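Local coordinates for protein 5-dehydro-2-deoxygluconokinase (Bacillus halodurans C-125, PDB 2QCV) that probably phosphorylates 5-dehydro-2-deoxy-D-gluconate with ATP to give the 6-phosphate, a step of myo-inositol breakdown, as a member of the PfkB carbohydrate kinase family, at residues 142-147 / 156-161; 176-181 / 191-196; 205-210 / 217-222; 227-230 / 236-239; 248-253 / 287-292. All coordinates share one frame; numbering follows the deposited sequence.

Interaction 1 of 5, residues 142-147 / 156-161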
# COMPACT_ATOMS: atom_id res chain seq x y z
N LEU A 142 24.98 -22.69 5.82
CA LEU A 142 23.78 -21.92 5.49
C LEU A 142 24.14 -20.98 4.36
O LEU A 142 25.04 -20.15 4.49
CB LEU A 142 23.27 -21.11 6.68
CG LEU A 142 22.03 -20.21 6.42
CD1 LEU A 142 20.75 -21.10 6.29
CD2 LEU A 142 21.88 -19.12 7.46
N LEU A 143 23.46 -21.13 3.24
CA LEU A 143 23.68 -20.27 2.08
C LEU A 143 22.59 -19.18 2.10
O LEU A 143 21.40 -19.45 2.04
CB LEU A 143 23.61 -21.10 0.79
CG LEU A 143 23.94 -20.43 -0.57
CD1 LEU A 143 22.99 -19.32 -0.98
CD2 LEU A 143 25.36 -19.94 -0.63
N VAL A 144 23.04 -17.96 2.21
CA VAL A 144 22.18 -16.78 2.22
C VAL A 144 22.32 -16.06 0.89
O VAL A 144 23.45 -15.79 0.47
CB VAL A 144 22.63 -15.84 3.33
CG1 VAL A 144 21.85 -14.51 3.26
CG2 VAL A 144 22.50 -16.57 4.71
N SER A 145 21.23 -15.82 0.18
CA SER A 145 21.30 -15.01 -1.03
C SER A 145 20.91 -13.55 -0.73
O SER A 145 19.98 -13.25 0.06
CB SER A 145 20.50 -15.64 -2.20
OG SER A 145 21.13 -16.84 -2.71
N GLY A 146 21.66 -12.63 -1.33
CA GLY A 146 21.44 -11.22 -1.12
C GLY A 146 20.05 -10.69 -1.42
O GLY A 146 19.57 -9.78 -0.73
N THR A 147 19.39 -11.24 -2.43
CA THR A 147 18.08 -10.70 -2.81
C THR A 147 17.05 -10.95 -1.72
O THR A 147 16.08 -10.19 -1.60
CB THR A 147 17.62 -11.24 -4.18
OG1 THR A 147 18.57 -10.80 -5.16
CG2 THR A 147 16.23 -10.76 -4.56
N GLU A 156 14.34 -9.94 7.75
CA GLU A 156 14.47 -10.35 9.17
C GLU A 156 14.55 -11.86 9.35
O GLU A 156 15.25 -12.35 10.26
CB GLU A 156 13.32 -9.80 10.03
CG GLU A 156 13.25 -8.34 10.06
CD GLU A 156 12.57 -7.74 8.83
OE1 GLU A 156 11.47 -8.15 8.53
OE2 GLU A 156 13.11 -6.80 8.27
N ALA A 157 13.85 -12.62 8.50
CA ALA A 157 13.98 -14.06 8.49
C ALA A 157 15.43 -14.44 8.20
O ALA A 157 15.98 -15.33 8.86
CB ALA A 157 13.03 -14.71 7.42
N VAL A 158 16.06 -13.78 7.23
CA VAL A 158 17.46 -14.07 6.91
C VAL A 158 18.38 -13.69 8.06
O VAL A 158 19.28 -14.44 8.42
CB VAL A 158 17.90 -13.34 5.62
CG1 VAL A 158 19.39 -13.45 5.41
CG2 VAL A 158 17.10 -13.93 4.37
N LEU A 159 18.16 -12.52 8.64
CA LEU A 159 19.00 -12.11 9.76
C LEU A 159 18.88 -13.12 10.93
O LEU A 159 19.89 -13.43 11.63
CB LEU A 159 18.70 -10.66 10.16
CG LEU A 159 19.04 -9.55 9.14
CD1 LEU A 159 18.52 -8.17 9.65
CD2 LEU A 159 20.54 -9.54 8.91
N LYS A 160 17.66 -13.61 11.18
CA LYS A 160 17.45 -14.62 12.21
C LYS A 160 18.19 -15.91 11.87
O LYS A 160 18.92 -16.47 12.70
CB LYS A 160 15.96 -14.92 12.41
CG LYS A 160 15.74 -16.12 13.32
CD LYS A 160 14.26 -16.26 13.65
CE LYS A 160 14.01 -17.55 14.49
NZ LYS A 160 12.54 -17.63 14.90
N ALA A 161 18.05 -16.38 10.64
CA ALA A 161 18.77 -17.59 10.16
C ALA A 161 20.28 -17.53 10.38
O ALA A 161 20.87 -18.49 10.86
CB ALA A 161 18.43 -17.85 8.67
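L142 and V144 pack against V158 and A161 in a buried, purely apolar contact between a strand and a helix. Strand 139-145 and helix 154-167 belong to a beta-alpha-beta unit of the ribokinase-like fold, which strand 171-175 completes. The two strand residues are two apart and point to the same side of the sheet. The two helix residues are three apart, close to one turn, and face them.

V144 and V158 meet through one methyl each. V144 CG1 lies only 3.4 Å from V158 CG1, tighter than usual for two carbons. In both valines CG1 is anti to the backbone N (chi1 173° in V144, 171° in V158), and this sends the two methyls at each other. L142 reaches further along the helix. Its CD2 rests 3.9 Å from A161 CB and also comes 3.6 Å from A161 O. The small A161 side chain leaves the leucine branch close to the helix backbone.

The helix also faces the second subunit: L159 packs on V191 of that subunit, and K160 forms a salt bridge with its E187. Within the chain, I17 of the adjoining strand 12-17 touches both V144 and A161, and F174 of strand 171-175 flanks V144. L143 points to the other side of the sheet and meets I50 of helix 46-56.

Interaction 2 of 5, residues 176-181 / 191-196; sequences LDYRPY and VYYSLV
The Y193 ring leaves the helix with CG anti to the carbonyl carbon (chi1 -84°), and this carries its OH to the backbone of L176 and D177. Y178 has CG anti to its own backbone N (chi1 -178°), and its side chain crosses that of Y193 at about a right angle, which leaves Y193 OH at the edge of the Y178 ring, near its plane. In the ribokinase-like fold this joins the loop after strand 171-175 to helix 186-199.

Y193 OH lies 2.4 Å from L176 O. That is very short for a hydrogen bond, so the exact length is doubtful, and the proton has a second acceptor within reach. L176 also lays its CB 4.1 Å from Y193 CE2. The L176 side chain also packs on E209 and F210 of helix 207-213. F174 meets the Y193 ring edge-to-face. D177 OD2 is hydrogen-bonded to T147 OG1, and a triethylene glycol, probably from the crystallisation liquor, lies about 4 Å from the D177 side chain.

One water ties the hydroxyl to the turning loop. It donates to D177 O at 3.0 Å. It accepts from R179 N, also at 3.0 Å. The same water is hydrogen-bonded to Y193 OH at 2.9 Å.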
# COMPACT_ATOMS: atom_id res chain seq x y z
N LEU A 176 26.26 -12.91 -3.05
CA LEU A 176 25.85 -11.54 -3.15
C LEU A 176 24.68 -11.32 -4.12
O LEU A 176 23.87 -10.46 -3.84
CB LEU A 176 27.02 -10.58 -3.47
CG LEU A 176 28.15 -10.48 -2.42
CD1 LEU A 176 29.11 -9.31 -2.76
CD2 LEU A 176 27.56 -10.28 -1.02
N ASP A 177 24.56 -12.10 -5.20
CA ASP A 177 23.29 -12.21 -5.97
C ASP A 177 22.60 -10.87 -6.13
O ASP A 177 21.57 -10.69 -5.53
CB ASP A 177 22.27 -13.13 -5.17
CG ASP A 177 20.87 -13.23 -5.84
OD1 ASP A 177 20.80 -13.35 -7.11
OD2 ASP A 177 19.85 -13.16 -5.09
N TYR A 178 23.16 -9.93 -6.90
CA TYR A 178 22.60 -8.56 -6.94
C TYR A 178 21.54 -8.39 -8.03
O TYR A 178 21.82 -8.59 -9.21
CB TYR A 178 23.70 -7.51 -7.12
CG TYR A 178 23.24 -6.06 -7.13
CD1 TYR A 178 22.40 -5.58 -6.16
CD2 TYR A 178 23.67 -5.18 -8.13
CE1 TYR A 178 21.94 -4.23 -6.16
CE2 TYR A 178 23.26 -3.84 -8.12
CZ TYR A 178 22.40 -3.38 -7.14
OH TYR A 178 21.99 -2.07 -7.12
N ARG A 179 20.35 -7.97 -7.62
CA ARG A 179 19.20 -7.72 -8.49
C ARG A 179 18.73 -6.30 -8.18
O ARG A 179 17.95 -6.10 -7.26
CB ARG A 179 18.11 -8.73 -8.20
CG ARG A 179 18.53 -10.20 -8.32
CD ARG A 179 18.84 -10.59 -9.75
NE ARG A 179 17.62 -10.70 -10.53
N PRO A 180 19.28 -5.31 -8.88
CA PRO A 180 18.99 -3.91 -8.53
C PRO A 180 17.52 -3.53 -8.51
O PRO A 180 17.11 -2.74 -7.67
CB PRO A 180 19.71 -3.11 -9.62
CG PRO A 180 20.04 -4.06 -10.67
CD PRO A 180 20.19 -5.40 -10.03
N TYR A 181 16.70 -4.11 -9.37
CA TYR A 181 15.29 -3.76 -9.39
C TYR A 181 14.50 -4.35 -8.23
O TYR A 181 13.33 -3.99 -8.02
CB TYR A 181 14.69 -4.17 -10.71
CG TYR A 181 15.19 -3.28 -11.81
CD1 TYR A 181 14.73 -1.98 -11.93
CD2 TYR A 181 16.13 -3.73 -12.70
CE1 TYR A 181 15.19 -1.16 -12.94
CE2 TYR A 181 16.59 -2.92 -13.71
CZ TYR A 181 16.12 -1.64 -13.83
OH TYR A 181 16.61 -0.86 -14.85
N VAL A 191 23.85 -0.97 2.82
CA VAL A 191 23.57 -1.10 4.24
C VAL A 191 23.42 -2.57 4.67
O VAL A 191 24.02 -3.01 5.64
CB VAL A 191 22.35 -0.23 4.63
CG1 VAL A 191 21.79 -0.64 6.03
CG2 VAL A 191 22.75 1.24 4.58
N TYR A 192 22.58 -3.33 3.97
CA TYR A 192 22.29 -4.71 4.35
C TYR A 192 23.36 -5.71 3.90
O TYR A 192 23.73 -6.60 4.64
CB TYR A 192 20.92 -5.11 3.85
CG TYR A 192 19.87 -4.37 4.63
CD1 TYR A 192 19.63 -4.70 5.95
CD2 TYR A 192 19.18 -3.32 4.08
CE1 TYR A 192 18.73 -4.00 6.72
CE2 TYR A 192 18.24 -2.61 4.82
CZ TYR A 192 18.02 -2.98 6.15
OH TYR A 192 17.11 -2.31 6.92
N TYR A 193 23.88 -5.51 2.69
CA TYR A 193 25.01 -6.34 2.23
C TYR A 193 26.22 -6.21 3.13
O TYR A 193 26.84 -7.21 3.43
CB TYR A 193 25.41 -6.00 0.80
CG TYR A 193 24.60 -6.68 -0.29
CD1 TYR A 193 23.28 -7.10 -0.08
CD2 TYR A 193 25.13 -6.87 -1.55
CE1 TYR A 193 22.56 -7.73 -1.08
CE2 TYR A 193 24.42 -7.53 -2.55
CZ TYR A 193 23.15 -7.95 -2.31
OH TYR A 193 22.45 -8.60 -3.29
N SER A 194 26.63 -4.99 3.50
CA SER A 194 27.78 -4.81 4.41
C SER A 194 27.56 -5.50 5.77
O SER A 194 28.40 -6.25 6.25
CB SER A 194 28.11 -3.32 4.58
OG SER A 194 26.99 -2.58 5.10
N LEU A 195 26.39 -5.30 6.33
CA LEU A 195 26.01 -5.86 7.65
C LEU A 195 26.08 -7.39 7.62
O LEU A 195 26.73 -8.00 8.48
CB LEU A 195 24.57 -5.41 7.97
CG LEU A 195 23.65 -6.24 8.90
CD1 LEU A 195 24.28 -6.33 10.25
CD2 LEU A 195 22.24 -5.63 9.00
N VAL A 196 25.47 -7.97 6.59
CA VAL A 196 25.43 -9.42 6.45
C VAL A 196 26.83 -9.99 6.13
O VAL A 196 27.26 -10.95 6.77
CB VAL A 196 24.38 -9.88 5.48
CG1 VAL A 196 24.49 -11.41 5.25
CG2 VAL A 196 22.96 -9.50 6.06
O HOH W 1 19.91 -8.39 -4.70

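Interaction 3 of 5, residues 205-210 / 217-222; sequences GTREEF and TEKGDN
The R207 guanidinium is sandwiched: the G220-D221 peptide lies over one face and F210 CB over the other. G220 C stands 3.7 Å above the guanidinium plane, over its centre, with D221 N nearer the rim. F210 CB is 3.4 Å above the opposite face, also toward the rim. N222 takes the edge. R207 NH1 donates to N222 OD1 over 2.9 Å in a nearly straight bond (167°). The oxygen lies in the guanidinium plane, and the two flat groups are 28° apart.

The arginine chain bends at chi2 and again at chi3 (-99°), which folds the head back over the 217-222 loop. Its stem is covered too, with R207 CG 3.9 Å from K219 CG. G220 has no side chain, and R207 NH2 comes within 3.8 Å of its CA.

R207 thereby links the start of helix 207-213 to the start of helix 222-229, both packed beside strand 236-240 in the ribokinase-like fold. At the first start T206 and E209 form a capping box: E209 N bonds T206 OG1 at 3.1 Å, and T206 N bonds E209 OE1 at 2.9 Å. Their place and spacing are consistent with the N-x-x-E motif of PfkB kinases, with threonine first.

More partners hold the guanidinium. NH2 makes salt bridges to D211 and E214, and NH1 also bonds T225 OG1. N222 ND2 is held by Y249 OH and H241 NE2.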
# COMPACT_ATOMS: atom_id res chain seq x y z
N GLY A 205 30.92 -13.26 -4.55
CA GLY A 205 30.24 -12.27 -5.38
C GLY A 205 31.12 -11.81 -6.51
O GLY A 205 32.33 -12.08 -6.50
N THR A 206 30.52 -11.13 -7.48
CA THR A 206 31.28 -10.49 -8.51
C THR A 206 31.90 -9.21 -7.97
O THR A 206 31.44 -8.63 -6.98
CB THR A 206 30.39 -10.15 -9.74
OG1 THR A 206 29.43 -9.14 -9.38
CG2 THR A 206 29.67 -11.39 -10.27
N ARG A 207 32.91 -8.70 -8.67
CA ARG A 207 33.52 -7.43 -8.28
C ARG A 207 32.45 -6.34 -8.25
O ARG A 207 32.42 -5.54 -7.36
CB ARG A 207 34.66 -7.11 -9.27
CG ARG A 207 35.44 -5.82 -9.04
CD ARG A 207 36.13 -5.77 -7.67
NE ARG A 207 35.36 -5.00 -6.70
CZ ARG A 207 35.65 -4.85 -5.41
NH1 ARG A 207 36.74 -5.43 -4.88
NH2 ARG A 207 34.88 -4.08 -4.64
N GLU A 208 31.53 -6.33 -9.21
CA GLU A 208 30.46 -5.34 -9.22
C GLU A 208 29.56 -5.43 -7.99
O GLU A 208 29.17 -4.42 -7.41
CB GLU A 208 29.66 -5.44 -10.52
CG GLU A 208 30.44 -4.97 -11.73
N GLU A 209 29.30 -6.65 -7.54
CA GLU A 209 28.51 -6.89 -6.35
C GLU A 209 29.23 -6.42 -5.07
O GLU A 209 28.60 -5.87 -4.15
CB GLU A 209 28.11 -8.35 -6.30
CG GLU A 209 27.10 -8.71 -7.34
CD GLU A 209 26.83 -10.21 -7.54
OE1 GLU A 209 27.63 -11.09 -7.18
OE2 GLU A 209 25.75 -10.52 -8.05
N PHE A 210 30.53 -6.62 -5.00
CA PHE A 210 31.28 -6.07 -3.88
C PHE A 210 31.30 -4.56 -3.92
O PHE A 210 31.28 -3.92 -2.83
CB PHE A 210 32.71 -6.64 -3.79
CG PHE A 210 32.76 -8.05 -3.17
CD1 PHE A 210 32.77 -8.22 -1.81
CD2 PHE A 210 32.72 -9.17 -3.97
CE1 PHE A 210 32.82 -9.50 -1.25
CE2 PHE A 210 32.79 -10.48 -3.41
CZ PHE A 210 32.84 -10.64 -2.07
N THR A 217 30.29 3.46 -6.52
CA THR A 217 29.75 3.50 -7.86
C THR A 217 30.85 3.30 -8.89
O THR A 217 30.59 3.46 -10.08
CB THR A 217 29.04 4.84 -8.10
OG1 THR A 217 29.92 5.90 -7.74
CG2 THR A 217 27.75 4.93 -7.25
N GLU A 218 32.07 2.98 -8.44
CA GLU A 218 33.19 2.72 -9.34
C GLU A 218 33.86 1.47 -8.83
O GLU A 218 33.76 1.17 -7.65
CB GLU A 218 34.19 3.86 -9.29
CG GLU A 218 33.63 5.19 -9.74
CD GLU A 218 33.11 5.18 -11.19
OE1 GLU A 218 33.43 4.24 -11.98
OE2 GLU A 218 32.40 6.13 -11.52
N LYS A 219 34.55 0.76 -9.72
CA LYS A 219 35.17 -0.49 -9.39
C LYS A 219 36.14 -0.34 -8.25
O LYS A 219 36.99 0.50 -8.29
CB LYS A 219 35.95 -1.00 -10.59
CG LYS A 219 36.57 -2.33 -10.36
CD LYS A 219 37.45 -2.71 -11.56
CE LYS A 219 36.63 -3.26 -12.70
NZ LYS A 219 37.53 -3.69 -13.80
N GLY A 220 36.02 -1.22 -7.26
CA GLY A 220 36.88 -1.21 -6.09
C GLY A 220 38.10 -2.11 -6.28
O GLY A 220 38.27 -2.74 -7.31
N ASP A 221 38.95 -2.11 -5.26
CA ASP A 221 40.25 -2.81 -5.24
C ASP A 221 40.05 -3.99 -4.30
O ASP A 221 39.61 -3.81 -3.14
CB ASP A 221 41.30 -1.85 -4.68
CG ASP A 221 42.70 -2.48 -4.54
OD1 ASP A 221 42.82 -3.68 -4.25
OD2 ASP A 221 43.67 -1.74 -4.68
N ASN A 222 40.35 -5.19 -4.78
CA ASN A 222 40.13 -6.40 -3.97
C ASN A 222 40.93 -6.35 -2.66
O ASN A 222 40.49 -6.88 -1.64
CB ASN A 222 40.49 -7.67 -4.72
CG ASN A 222 39.56 -7.96 -5.89
OD1 ASN A 222 38.64 -7.20 -6.19
ND2 ASN A 222 39.81 -9.07 -6.56

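Interaction 4 of 5, residues 227-230 / 236-239; sequences RYLF and LIVI
I237, whose side chain meets L229 and F230, is also held through its backbone: I237 O is 2.8 Å from Y249 N, a probable hydrogen bond between antiparallel strands 236-240 and 246-250. On the other side strand 236-240 runs parallel to strand 202-206. The contact closes the step from helix 222-229 to strand 236-240 in the alpha/beta layer of the ribokinase-like fold.

The tip of I237 carries the packing. CG1 is anti to the carbonyl carbon and chi2 is extended (167°), so CD1 stands well clear of the strand. It comes to rest over one face of the F230 ring as a CH-pi contact, 3.8 Å from the ring centroid and 25° off the normal. The methyl is shifted toward the rim, and its closest ring atom is F230 CE1 at 3.5 Å. The phenyl group and the isoleucine approach from opposite directions.

L229 meets the same methyl. I237 CD1 lies 3.6 Å from L229 CB, and the two side chains cross obliquely. One methyl thus touches both L229, the last helical residue, and F230, which follows it.

F210 of helix 207-213 joins this apolar group by touching both L229 and I237. The other side of the strand faces helix 271-284, where L236 meets F279 and L283. The rim of the phenyl ring turns to the backbone: L236 N sits at its edge, near the ring plane, 4.2 Å from F230 CE1.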
# COMPACT_ATOMS: atom_id res chain seq x y z
N ARG A 227 40.77 -6.21 3.15
CA ARG A 227 41.31 -5.55 4.35
C ARG A 227 40.16 -5.12 5.27
O ARG A 227 40.24 -5.23 6.48
CB ARG A 227 42.19 -4.36 3.98
CG ARG A 227 42.77 -3.59 5.15
CD ARG A 227 43.69 -2.41 4.65
N TYR A 228 39.08 -4.62 4.66
CA TYR A 228 37.85 -4.28 5.34
C TYR A 228 37.15 -5.51 5.97
O TYR A 228 36.99 -5.59 7.19
CB TYR A 228 36.90 -3.46 4.38
CG TYR A 228 35.42 -3.61 4.65
CD1 TYR A 228 34.89 -3.40 5.92
CD2 TYR A 228 34.54 -3.92 3.62
CE1 TYR A 228 33.54 -3.54 6.16
CE2 TYR A 228 33.20 -4.06 3.84
CZ TYR A 228 32.70 -3.88 5.13
OH TYR A 228 31.36 -4.02 5.36
N LEU A 229 36.78 -6.49 5.16
CA LEU A 229 35.96 -7.59 5.65
C LEU A 229 36.69 -8.50 6.62
O LEU A 229 36.06 -9.08 7.50
CB LEU A 229 35.39 -8.40 4.49
CG LEU A 229 34.25 -7.71 3.75
CD1 LEU A 229 33.85 -8.55 2.59
CD2 LEU A 229 33.05 -7.43 4.69
N PHE A 230 38.01 -8.57 6.51
CA PHE A 230 38.82 -9.39 7.42
C PHE A 230 39.02 -8.74 8.80
O PHE A 230 39.63 -9.34 9.67
CB PHE A 230 40.17 -9.78 6.81
CG PHE A 230 40.09 -10.86 5.72
CD1 PHE A 230 39.13 -11.85 5.75
CD2 PHE A 230 41.03 -10.90 4.74
CE1 PHE A 230 39.06 -12.80 4.78
CE2 PHE A 230 40.99 -11.87 3.75
CZ PHE A 230 39.98 -12.83 3.77
N LEU A 236 36.99 -16.39 4.34
CA LEU A 236 37.16 -16.66 2.92
C LEU A 236 36.32 -15.74 2.10
O LEU A 236 35.10 -15.66 2.32
CB LEU A 236 36.78 -18.12 2.58
CG LEU A 236 36.90 -18.58 1.11
CD1 LEU A 236 38.38 -18.52 0.54
CD2 LEU A 236 36.33 -19.97 0.99
N ILE A 237 36.94 -15.05 1.14
CA ILE A 237 36.22 -14.12 0.30
C ILE A 237 36.55 -14.46 -1.13
O ILE A 237 37.74 -14.58 -1.50
CB ILE A 237 36.63 -12.64 0.62
CG1 ILE A 237 36.34 -12.31 2.09
CG2 ILE A 237 36.00 -11.63 -0.35
CD1 ILE A 237 36.97 -11.03 2.61
N VAL A 238 35.51 -14.69 -1.93
CA VAL A 238 35.69 -15.04 -3.35
C VAL A 238 35.14 -13.93 -4.23
O VAL A 238 33.97 -13.58 -4.15
CB VAL A 238 35.00 -16.38 -3.67
CG1 VAL A 238 35.17 -16.69 -5.16
CG2 VAL A 238 35.56 -17.54 -2.74
N ILE A 239 36.00 -13.32 -5.04
CA ILE A 239 35.61 -12.17 -5.85
C ILE A 239 35.77 -12.57 -7.32
O ILE A 239 36.87 -12.92 -7.75
CB ILE A 239 36.47 -10.88 -5.53
CG1 ILE A 239 36.52 -10.61 -4.00
CG2 ILE A 239 35.96 -9.65 -6.35
CD1 ILE A 239 37.27 -9.35 -3.55

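Interaction 5 of 5, residues 248-253 / 287-292; sequences AYTKAG and KGIETA
I289 points from the first turn of its helix toward A248 and T250. From its CB two branches part. CG2 is anti to the backbone N and presses on A248: I289 CG2 to A248 CB is 3.4 Å, tighter than usual for two carbons. CG1 takes the place anti to the carbonyl carbon (chi1 -63°) and carries the chain on. With chi2 extended at 163°, CD1 reaches T250, where I289 CD1 lies 3.6 Å from T250 CG2.

The contact sets the start of helix 289-305 against strand 246-250, in the antiparallel margin of the large sheet of this ribokinase-like fold. L236 and Y256, from the strands on either side, also touch I289, as does L283 of helix 271-284. A248 also touches L293, further along helix 289-305.

The strand turns sharply after the contact. T250 to G253 is a type I beta turn, closed by G253 N to T250 O at 2.9 Å. T250 OG1 bonds E254 N, while its CG2 serves the packing. On the other segment G288 is the N-cap of the helix, and A292 N bonds G288 O at 3.0 Å.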
# COMPACT_ATOMS: atom_id res chain seq x y z
N ALA A 248 40.15 -15.97 -4.76
CA ALA A 248 39.73 -16.28 -3.41
C ALA A 248 40.84 -15.85 -2.46
O ALA A 248 42.05 -16.07 -2.73
CB ALA A 248 39.46 -17.77 -3.27
N TYR A 249 40.43 -15.27 -1.35
CA TYR A 249 41.35 -14.74 -0.33
C TYR A 249 40.98 -15.30 1.04
O TYR A 249 39.81 -15.32 1.37
CB TYR A 249 41.21 -13.22 -0.28
CG TYR A 249 41.42 -12.51 -1.61
CD1 TYR A 249 42.70 -12.14 -2.01
CD2 TYR A 249 40.36 -12.25 -2.46
CE1 TYR A 249 42.92 -11.49 -3.22
CE2 TYR A 249 40.54 -11.59 -3.65
CZ TYR A 249 41.84 -11.20 -4.03
OH TYR A 249 42.05 -10.59 -5.20
N THR A 250 41.96 -15.71 1.84
CA THR A 250 41.74 -16.25 3.18
C THR A 250 42.25 -15.26 4.23
O THR A 250 43.15 -14.45 3.96
CB THR A 250 42.45 -17.61 3.39
OG1 THR A 250 43.87 -17.42 3.40
CG2 THR A 250 42.04 -18.57 2.29
N LYS A 251 41.65 -15.33 5.41
CA LYS A 251 42.00 -14.44 6.50
C LYS A 251 43.47 -14.65 6.92
O LYS A 251 44.14 -13.72 7.33
CB LYS A 251 41.09 -14.68 7.70
CG LYS A 251 41.45 -13.70 8.81
CD LYS A 251 40.52 -13.64 9.97
CE LYS A 251 40.71 -12.25 10.68
NZ LYS A 251 39.57 -11.90 11.53
N ALA A 252 43.96 -15.88 6.76
CA ALA A 252 45.38 -16.25 6.98
C ALA A 252 46.34 -15.54 6.03
O ALA A 252 47.52 -15.51 6.28
CB ALA A 252 45.55 -17.78 6.85
N GLY A 253 45.84 -14.99 4.93
CA GLY A 253 46.62 -14.15 4.06
C GLY A 253 47.01 -14.83 2.77
O GLY A 253 47.87 -14.35 2.07
N LYS A 287 38.66 -30.59 -1.70
CA LYS A 287 39.52 -30.34 -2.85
C LYS A 287 40.39 -29.11 -2.67
O LYS A 287 41.35 -28.90 -3.42
CB LYS A 287 38.70 -30.25 -4.14
CG LYS A 287 38.01 -31.61 -4.42
CD LYS A 287 37.16 -31.57 -5.63
CE LYS A 287 36.36 -32.86 -5.80
NZ LYS A 287 37.22 -34.03 -5.88
N GLY A 288 40.06 -28.27 -1.71
CA GLY A 288 40.85 -27.08 -1.47
C GLY A 288 40.38 -25.92 -2.33
O GLY A 288 39.60 -26.10 -3.27
N ILE A 289 40.82 -24.73 -1.97
CA ILE A 289 40.26 -23.52 -2.58
C ILE A 289 40.66 -23.38 -4.03
O ILE A 289 39.83 -23.01 -4.88
CB ILE A 289 40.65 -22.27 -1.76
CG1 ILE A 289 40.05 -22.38 -0.35
CG2 ILE A 289 40.26 -20.98 -2.48
CD1 ILE A 289 40.67 -21.46 0.66
N GLU A 290 41.92 -23.63 -4.35
CA GLU A 290 42.38 -23.42 -5.73
C GLU A 290 41.62 -24.31 -6.70
O GLU A 290 41.16 -23.85 -7.74
CB GLU A 290 43.86 -23.72 -5.87
CG GLU A 290 44.41 -23.30 -7.19
CD GLU A 290 45.92 -23.56 -7.25
OE1 GLU A 290 46.53 -23.68 -6.17
OE2 GLU A 290 46.44 -23.70 -8.36
N THR A 291 41.41 -25.56 -6.33
CA THR A 291 40.62 -26.46 -7.15
C THR A 291 39.13 -26.10 -7.15
O THR A 291 38.48 -26.22 -8.19
CB THR A 291 40.82 -27.94 -6.77
OG1 THR A 291 42.22 -28.28 -6.98
CG2 THR A 291 39.94 -28.84 -7.65
N ALA A 292 38.59 -25.67 -6.01
CA ALA A 292 37.19 -25.25 -5.92
C ALA A 292 36.88 -24.14 -6.92
O ALA A 292 35.81 -24.13 -7.52
CB ALA A 292 36.82 -24.84 -4.49

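Overall arrangement
From the N terminus the five contacts close in series, and none nests in or crosses another. Interaction 1 closes the strand-to-helix step of one beta-alpha-beta unit. Interaction 2 closes the loop into the next helix and touches interaction 1 where T147 meets D177. Interaction 3 closes the connection between two short helices and is joined to interaction 2 by Y178 N and E209 OE2. Interaction 4 closes the turn from helix 222-229 into strand 236-240, beside strand 202-206 of interaction 3. Interaction 5 spans the longest gap, 33 residues, and brings a later helix onto strand 246-250. Interactions 1, 3, 4 and 5 reach the same sheet. Interactions 1 and 2, and Y228 of interaction 4, also touch the second subunit.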